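Putative peptidase (PDB 5DYN) is a clostripain-family (C11) cysteine protease that activates the Bacteroides fragilis toxin, probably by cleaving it, this chain being its N-terminal part. Local coordinates at residues A[15-20]-A[101-106]. Residues are numbered along the deposited sequence; the frame is centred on the assembly and turned at random.
Sequences SRTVLV and TAFNQY
Thr17 and Leu19 of strand 16-20 face Ala102, Phe103 and Tyr106 at the C-terminal end of helix 92-105; the segment axes run nearly antiparallel, at 168°, and come within 9.0 Å of each other. Two CA pairs set the register, Thr17 with Tyr106 and Leu19 with Ala102. The polar link is a hydrogen bond from Thr17 OG1 to Tyr106 O, 2.5 Å long, with a C=O...OG1 angle of 144° and the donor tilted out of the carbonyl plane. Asn52 ND2 also bonds this buried OG1; the two bonds fix the rotation of the Thr17 side chain and tie the helix end to two strands. A chi1 of -63° puts OG1 beside the backbone N and leaves CG2 anti to it, 3.9 Å from Phe103 CD1, the two side chains running in opposite directions alongside each other. Thr17 O meets the edge of the same ring, close to its plane, at 3.8 Å from CE1. Farther along the strand, Leu19 crosses Phe103 at about a right angle, its CB 3.9 Å from CZ, while Leu19 CD2 reaches Ala102 CB at 3.8 Å. A helix packed on parallel strands of an alpha/beta sheet is consistent with the caspase-like fold of clan CD. Leu54 of strand 51-58 touches Ala102; Tyr111 (ring steeply inclined) and Met113 of strand 110-116, and Pro23 of the assembly's other chain, pack against Phe103.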
loop_
_atom_site.group_PDB
_atom_site.type_symbol
_atom_site.label_atom_id
_atom_site.label_comp_id
_atom_site.label_asym_id
_atom_site.label_seq_id
_atom_site.Cartn_x
_atom_site.Cartn_y
_atom_site.Cartn_z
ATOM N N SER A 15 -3.485 24.913 -2.642
ATOM C CA SER A 15 -3.526 24.259 -1.340
ATOM C C SER A 15 -3.696 22.740 -1.438
ATOM O O SER A 15 -4.267 22.228 -2.403
ATOM C CB SER A 15 -4.657 24.859 -0.505
ATOM O OG SER A 15 -5.903 24.717 -1.167
ATOM N N ARG A 16 -3.196 22.023 -0.436
ATOM C CA ARG A 16 -3.374 20.575 -0.373
ATOM C C ARG A 16 -3.568 20.095 1.062
ATOM O O ARG A 16 -2.928 20.596 1.984
ATOM C CB ARG A 16 -2.181 19.853 -1.001
ATOM C CG ARG A 16 -2.413 18.362 -1.186
ATOM C CD ARG A 16 -1.108 17.599 -1.297
ATOM N NE ARG A 16 -0.332 17.983 -2.474
ATOM C CZ ARG A 16 -0.399 17.368 -3.652
ATOM N NH1 ARG A 16 -1.213 16.333 -3.821
ATOM N NH2 ARG A 16 0.350 17.787 -4.663
ATOM N N THR A 17 -4.455 19.121 1.243
ATOM C CA THR A 17 -4.678 18.515 2.553
ATOM C C THR A 17 -4.332 17.029 2.532
ATOM O O THR A 17 -4.826 16.279 1.690
ATOM C CB THR A 17 -6.137 18.685 3.018
ATOM O OG1 THR A 17 -6.431 20.078 3.186
ATOM C CG2 THR A 17 -6.365 17.963 4.340
ATOM N N VAL A 18 -3.478 16.610 3.460
ATOM C CA VAL A 18 -3.101 15.206 3.564
ATOM C C VAL A 18 -3.405 14.665 4.956
ATOM O O VAL A 18 -2.941 15.205 5.958
ATOM C CB VAL A 18 -1.605 14.994 3.254
ATOM C CG1 VAL A 18 -1.225 13.529 3.433
ATOM C CG2 VAL A 18 -1.278 15.470 1.845
ATOM N N LEU A 19 -4.196 13.598 5.012
ATOM C CA LEU A 19 -4.486 12.926 6.271
ATOM C C LEU A 19 -3.627 11.676 6.409
ATOM O O LEU A 19 -3.660 10.795 5.548
ATOM C CB LEU A 19 -5.969 12.562 6.361
ATOM C CG LEU A 19 -6.402 11.620 7.488
ATOM C CD1 LEU A 19 -6.101 12.219 8.851
ATOM C CD2 LEU A 19 -7.878 11.286 7.364
ATOM N N VAL A 20 -2.848 11.607 7.484
ATOM C CA VAL A 20 -2.059 10.414 7.768
ATOM C C VAL A 20 -2.776 9.571 8.816
ATOM O O VAL A 20 -2.909 9.977 9.971
ATOM C CB VAL A 20 -0.641 10.762 8.248
ATOM C CG1 VAL A 20 0.134 9.496 8.570
ATOM C CG2 VAL A 20 0.088 11.571 7.187
ATOM N N THR A 101 -14.158 14.459 9.312
ATOM C CA THR A 101 -13.667 15.569 10.122
ATOM C C THR A 101 -12.440 16.212 9.488
ATOM O O THR A 101 -12.346 17.435 9.389
ATOM C CB THR A 101 -13.311 15.113 11.547
ATOM O OG1 THR A 101 -14.449 14.486 12.151
ATOM C CG2 THR A 101 -12.880 16.300 12.391
ATOM N N ALA A 102 -11.511 15.375 9.042
ATOM C CA ALA A 102 -10.241 15.845 8.512
ATOM C C ALA A 102 -10.386 16.725 7.269
ATOM O O ALA A 102 -9.828 17.821 7.209
ATOM C CB ALA A 102 -9.336 14.659 8.205
ATOM N N PHE A 103 -11.134 16.244 6.282
ATOM C CA PHE A 103 -11.190 16.917 4.990
ATOM C C PHE A 103 -12.248 18.011 4.921
ATOM O O PHE A 103 -12.064 19.005 4.217
ATOM C CB PHE A 103 -11.427 15.897 3.877
ATOM C CG PHE A 103 -10.262 14.983 3.644
ATOM C CD1 PHE A 103 -9.100 15.461 3.062
ATOM C CD2 PHE A 103 -10.324 13.649 4.009
ATOM C CE1 PHE A 103 -8.019 14.625 2.842
ATOM C CE2 PHE A 103 -9.246 12.809 3.793
ATOM C CZ PHE A 103 -8.092 13.298 3.208
ATOM N N ASN A 104 -13.352 17.839 5.643
ATOM C CA ASN A 104 -14.392 18.865 5.664
ATOM C C ASN A 104 -13.930 20.119 6.403
ATOM O O ASN A 104 -14.353 21.227 6.083
ATOM C CB ASN A 104 -15.676 18.330 6.296
ATOM C CG ASN A 104 -16.334 17.253 5.455
ATOM O OD1 ASN A 104 -16.389 17.355 4.229
ATOM N ND2 ASN A 104 -16.837 16.214 6.112
ATOM N N GLN A 105 -13.058 19.941 7.390
ATOM C CA GLN A 105 -12.504 21.077 8.115
ATOM C C GLN A 105 -11.383 21.742 7.325
ATOM O O GLN A 105 -11.097 22.927 7.514
ATOM C CB GLN A 105 -11.985 20.649 9.489
ATOM C CG GLN A 105 -13.069 20.389 10.521
ATOM C CD GLN A 105 -12.578 20.602 11.941
ATOM O OE1 GLN A 105 -11.772 21.496 12.204
ATOM N NE2 GLN A 105 -13.060 19.775 12.863
ATOM N N TYR A 106 -10.747 20.979 6.442
ATOM C CA TYR A 106 -9.615 21.500 5.687
ATOM C C TYR A 106 -9.716 21.187 4.201
ATOM O O TYR A 106 -8.900 20.444 3.656
ATOM C CB TYR A 106 -8.304 20.952 6.256
ATOM C CG TYR A 106 -8.048 21.410 7.672
ATOM C CD1 TYR A 106 -7.424 22.626 7.925
ATOM C CD2 TYR A 106 -8.451 20.642 8.755
ATOM C CE1 TYR A 106 -7.199 23.056 9.218
ATOM C CE2 TYR A 106 -8.228 21.062 10.051
ATOM C CZ TYR A 106 -7.604 22.269 10.277
ATOM O OH TYR A 106 -7.382 22.691 11.565
#